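Local coordinates for enoyl-CoA hydratase/isomerase family protein (Ruegeria pomeroyi, PDB 3L3S), which probably acts as a hydro-lyase of the crotonase superfamily, with a likely role in fatty acid metabolism, at residues M123-F137 against L184-V198. Residues are numbered along the deposited sequence; the frame is centred on the assembly and turned at random.
Sequences MAACDLAYASPAARF and LINRILPEAALATHV
Met123, present as selenomethionine, bends its chain so that CE lies 3.7 Å from Leu184 CD1. Ala129 O accepts a nearly straight hydrogen bond from Asn186 N (2.7 Å), while Ala129 CB packs on Ile185 CG2. Tyr130 turns the other way: with CG anti to its carbonyl carbon (chi1 -62°), the ring enters a pocket of Asn186 CB, Arg187 CB at its edge, His197 and Val198 CG2. Its plane is inclined at 57° to the His197 imidazole, whose one face carries Leu189 CD1, and Tyr130 OH hydrogen-bonds to Glu166 of the second subunit. An alanine here would probably leave a gap beside His197 and Val198 and deprive that glutamate of its phenolic partner. Ala131 N makes a weak hydrogen bond to Arg187 O, whereas Ala131 O receives Leu189 N at 3.0 Å; Ala131 CB meets Ile185 CD1 at 3.8 Å. Beyond the strand, Pro133 CG touches Ile188 CG2 (3.7 Å), and the Phe137 ring packs against Leu184 CD2 and Ile185 CG2. The short, weakly bonded strand 187-188 thus lies parallel to strand 128-131 at the edge of the chain's six-stranded sheet, and helical segment 194-198 runs nearly antiparallel to strand 128-131 (159°) on the Tyr130 side, as in the beta-beta-alpha superhelical core of the crotonase fold.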
# COMPACT_ATOMS: atom_id res chain seq x y z
N MSE B 123 -9.77 -5.51 15.21
CA MSE B 123 -10.20 -6.02 13.92
C MSE B 123 -9.03 -5.88 12.93
O MSE B 123 -8.69 -6.84 12.24
CB MSE B 123 -11.41 -5.22 13.44
CG MSE B 123 -12.15 -5.86 12.30
SE MSE B 123 -12.84 -4.55 11.04
CE MSE B 123 -11.09 -3.98 10.43
N ALA B 124 -8.40 -4.71 12.92
CA ALA B 124 -7.27 -4.42 12.04
C ALA B 124 -6.05 -5.29 12.33
O ALA B 124 -5.30 -5.59 11.41
CB ALA B 124 -6.91 -2.96 12.10
N ALA B 125 -5.92 -5.75 13.58
CA ALA B 125 -4.81 -6.61 14.00
C ALA B 125 -5.01 -8.07 13.57
O ALA B 125 -4.06 -8.85 13.56
CB ALA B 125 -4.60 -6.53 15.51
N CYS B 126 -6.24 -8.42 13.21
CA CYS B 126 -6.53 -9.77 12.73
C CYS B 126 -6.05 -9.91 11.28
O CYS B 126 -5.95 -8.91 10.56
CB CYS B 126 -8.02 -10.09 12.82
SG CYS B 126 -8.68 -10.23 14.51
N ASP B 127 -5.70 -11.13 10.86
CA ASP B 127 -5.23 -11.40 9.49
C ASP B 127 -6.35 -11.14 8.49
O ASP B 127 -6.14 -10.48 7.46
CB ASP B 127 -4.74 -12.84 9.35
CG ASP B 127 -3.51 -13.14 10.20
OD1 ASP B 127 -2.56 -12.33 10.19
OD2 ASP B 127 -3.50 -14.19 10.86
N LEU B 128 -7.54 -11.65 8.81
CA LEU B 128 -8.73 -11.48 7.98
C LEU B 128 -9.90 -10.81 8.73
O LEU B 128 -9.95 -10.81 9.96
CB LEU B 128 -9.16 -12.83 7.39
CG LEU B 128 -8.13 -13.65 6.59
CD1 LEU B 128 -8.72 -14.98 6.17
CD2 LEU B 128 -7.63 -12.86 5.39
N ALA B 129 -10.80 -10.18 7.97
CA ALA B 129 -11.96 -9.49 8.54
C ALA B 129 -13.13 -9.55 7.56
O ALA B 129 -12.99 -9.20 6.39
CB ALA B 129 -11.62 -8.04 8.88
N TYR B 130 -14.26 -10.05 8.04
CA TYR B 130 -15.47 -10.18 7.23
C TYR B 130 -16.62 -9.43 7.89
O TYR B 130 -16.91 -9.61 9.09
CB TYR B 130 -15.83 -11.67 7.02
CG TYR B 130 -14.75 -12.42 6.27
CD1 TYR B 130 -14.75 -12.46 4.86
CD2 TYR B 130 -13.66 -13.01 6.96
CE1 TYR B 130 -13.67 -13.05 4.14
CE2 TYR B 130 -12.59 -13.60 6.26
CZ TYR B 130 -12.59 -13.61 4.85
OH TYR B 130 -11.50 -14.10 4.18
N ALA B 131 -17.27 -8.59 7.11
CA ALA B 131 -18.36 -7.78 7.61
C ALA B 131 -19.69 -7.94 6.89
O ALA B 131 -19.78 -8.50 5.80
CB ALA B 131 -17.95 -6.32 7.63
N SER B 132 -20.74 -7.47 7.57
CA SER B 132 -22.12 -7.46 7.07
C SER B 132 -22.26 -6.05 6.49
O SER B 132 -21.41 -5.20 6.77
CB SER B 132 -23.11 -7.68 8.22
OG SER B 132 -23.37 -6.50 8.97
N PRO B 133 -23.31 -5.78 5.66
CA PRO B 133 -23.45 -4.42 5.12
C PRO B 133 -23.67 -3.28 6.12
O PRO B 133 -23.23 -2.16 5.88
CB PRO B 133 -24.62 -4.56 4.16
CG PRO B 133 -24.40 -5.90 3.62
CD PRO B 133 -24.14 -6.70 4.88
N ALA B 134 -24.28 -3.60 7.26
CA ALA B 134 -24.56 -2.62 8.32
C ALA B 134 -23.34 -2.20 9.16
O ALA B 134 -23.44 -1.29 9.99
CB ALA B 134 -25.65 -3.16 9.23
N ALA B 135 -22.20 -2.84 8.92
CA ALA B 135 -20.97 -2.56 9.65
C ALA B 135 -20.37 -1.18 9.36
O ALA B 135 -20.16 -0.81 8.20
CB ALA B 135 -19.94 -3.66 9.41
N ARG B 136 -20.19 -0.40 10.43
CA ARG B 136 -19.61 0.93 10.35
C ARG B 136 -18.25 0.94 11.04
O ARG B 136 -17.97 0.09 11.89
CB ARG B 136 -20.55 2.00 10.90
CG ARG B 136 -21.82 2.20 10.07
CD ARG B 136 -22.81 3.16 10.74
NE ARG B 136 -22.96 2.88 12.17
CZ ARG B 136 -24.00 2.26 12.74
NH1 ARG B 136 -25.02 1.82 12.00
NH2 ARG B 136 -24.01 2.07 14.05
N PHE B 137 -17.37 1.82 10.58
CA PHE B 137 -15.99 1.89 11.07
C PHE B 137 -15.61 3.31 11.44
O PHE B 137 -15.85 4.25 10.68
CB PHE B 137 -15.04 1.33 10.00
CG PHE B 137 -15.45 -0.03 9.47
CD1 PHE B 137 -15.03 -1.20 10.12
CD2 PHE B 137 -16.33 -0.14 8.38
CE1 PHE B 137 -15.49 -2.47 9.70
CE2 PHE B 137 -16.80 -1.40 7.95
CZ PHE B 137 -16.38 -2.57 8.61
N LEU B 184 -9.92 -2.58 4.47
CA LEU B 184 -10.12 -2.66 5.92
C LEU B 184 -10.74 -4.01 6.26
O LEU B 184 -10.47 -4.57 7.32
CB LEU B 184 -10.98 -1.48 6.39
CG LEU B 184 -11.18 -1.06 7.85
CD1 LEU B 184 -9.85 -0.95 8.61
CD2 LEU B 184 -11.92 0.27 7.85
N ILE B 185 -11.56 -4.52 5.34
CA ILE B 185 -12.19 -5.84 5.46
C ILE B 185 -11.91 -6.61 4.16
O ILE B 185 -11.54 -6.00 3.15
CB ILE B 185 -13.73 -5.77 5.75
CG1 ILE B 185 -14.43 -4.82 4.77
CG2 ILE B 185 -13.96 -5.40 7.22
CD1 ILE B 185 -15.93 -4.80 4.83
N ASN B 186 -12.11 -7.93 4.18
CA ASN B 186 -11.86 -8.79 3.02
C ASN B 186 -13.03 -9.02 2.06
O ASN B 186 -12.81 -9.10 0.84
CB ASN B 186 -11.32 -10.15 3.47
CG ASN B 186 -9.95 -10.06 4.10
OD1 ASN B 186 -8.93 -10.22 3.43
ND2 ASN B 186 -9.91 -9.80 5.40
N ARG B 187 -14.24 -9.14 2.60
CA ARG B 187 -15.44 -9.39 1.79
C ARG B 187 -16.69 -8.97 2.56
O ARG B 187 -16.71 -9.04 3.79
CB ARG B 187 -15.51 -10.88 1.43
CG ARG B 187 -16.36 -11.25 0.23
CD ARG B 187 -16.17 -12.72 -0.14
NE ARG B 187 -17.08 -13.11 -1.23
CZ ARG B 187 -17.32 -14.36 -1.62
NH1 ARG B 187 -16.73 -15.39 -1.02
NH2 ARG B 187 -18.21 -14.59 -2.58
N ILE B 188 -17.69 -8.48 1.83
CA ILE B 188 -18.98 -8.09 2.43
C ILE B 188 -19.96 -9.21 2.13
O ILE B 188 -20.12 -9.60 0.97
CB ILE B 188 -19.57 -6.78 1.84
CG1 ILE B 188 -18.67 -5.57 2.12
CG2 ILE B 188 -20.94 -6.49 2.47
CD1 ILE B 188 -19.07 -4.33 1.33
N LEU B 189 -20.60 -9.73 3.17
CA LEU B 189 -21.57 -10.80 3.02
C LEU B 189 -22.92 -10.49 3.68
O LEU B 189 -22.96 -9.72 4.65
CB LEU B 189 -21.01 -12.10 3.60
CG LEU B 189 -19.99 -12.76 2.67
CD1 LEU B 189 -18.62 -12.68 3.32
CD2 LEU B 189 -20.41 -14.15 2.30
N PRO B 190 -24.05 -11.03 3.14
CA PRO B 190 -25.36 -10.78 3.76
C PRO B 190 -25.33 -11.37 5.18
O PRO B 190 -24.78 -12.46 5.38
CB PRO B 190 -26.34 -11.51 2.83
CG PRO B 190 -25.48 -12.48 2.06
CD PRO B 190 -24.23 -11.71 1.84
N GLU B 191 -25.86 -10.62 6.15
CA GLU B 191 -25.84 -11.02 7.57
C GLU B 191 -26.31 -12.39 8.00
O GLU B 191 -25.99 -12.83 9.10
CB GLU B 191 -26.42 -9.93 8.49
CG GLU B 191 -27.58 -9.15 7.93
CD GLU B 191 -27.16 -7.92 7.13
OE1 GLU B 191 -26.87 -6.87 7.75
OE2 GLU B 191 -27.14 -8.00 5.88
N ALA B 192 -27.03 -13.08 7.12
CA ALA B 192 -27.52 -14.43 7.37
C ALA B 192 -26.46 -15.45 6.95
O ALA B 192 -26.39 -16.55 7.50
CB ALA B 192 -28.83 -14.68 6.62
N ALA B 193 -25.59 -15.04 6.03
CA ALA B 193 -24.52 -15.89 5.51
C ALA B 193 -23.15 -15.67 6.15
O ALA B 193 -22.27 -16.50 5.99
CB ALA B 193 -24.42 -15.72 4.00
N LEU B 194 -23.01 -14.57 6.90
CA LEU B 194 -21.76 -14.19 7.56
C LEU B 194 -21.17 -15.23 8.52
O LEU B 194 -19.98 -15.54 8.42
CB LEU B 194 -21.90 -12.83 8.27
CG LEU B 194 -20.64 -12.08 8.72
CD1 LEU B 194 -19.72 -11.77 7.53
CD2 LEU B 194 -21.01 -10.80 9.43
N ALA B 195 -22.01 -15.80 9.37
CA ALA B 195 -21.59 -16.82 10.34
C ALA B 195 -21.06 -18.09 9.68
O ALA B 195 -20.01 -18.60 10.09
CB ALA B 195 -22.73 -17.15 11.29
N THR B 196 -21.75 -18.56 8.64
CA THR B 196 -21.34 -19.77 7.90
C THR B 196 -20.06 -19.55 7.10
O THR B 196 -19.18 -20.39 7.12
CB THR B 196 -22.42 -20.29 6.92
OG1 THR B 196 -22.86 -19.22 6.08
CG2 THR B 196 -23.59 -20.89 7.68
N HIS B 197 -19.98 -18.39 6.45
CA HIS B 197 -18.82 -18.01 5.63
C HIS B 197 -17.51 -18.08 6.42
O HIS B 197 -16.55 -18.68 5.95
CB HIS B 197 -19.00 -16.60 5.06
CG HIS B 197 -17.91 -16.20 4.11
ND1 HIS B 197 -17.97 -16.47 2.76
CD2 HIS B 197 -16.75 -15.54 4.31
CE1 HIS B 197 -16.89 -15.99 2.17
NE2 HIS B 197 -16.13 -15.42 3.08
N VAL B 198 -17.51 -17.46 7.60
CA VAL B 198 -16.36 -17.43 8.50
C VAL B 198 -16.06 -18.83 9.05
O VAL B 198 -14.91 -19.26 9.03
CB VAL B 198 -16.60 -16.42 9.66
CG1 VAL B 198 -15.48 -16.50 10.72
CG2 VAL B 198 -16.67 -15.01 9.10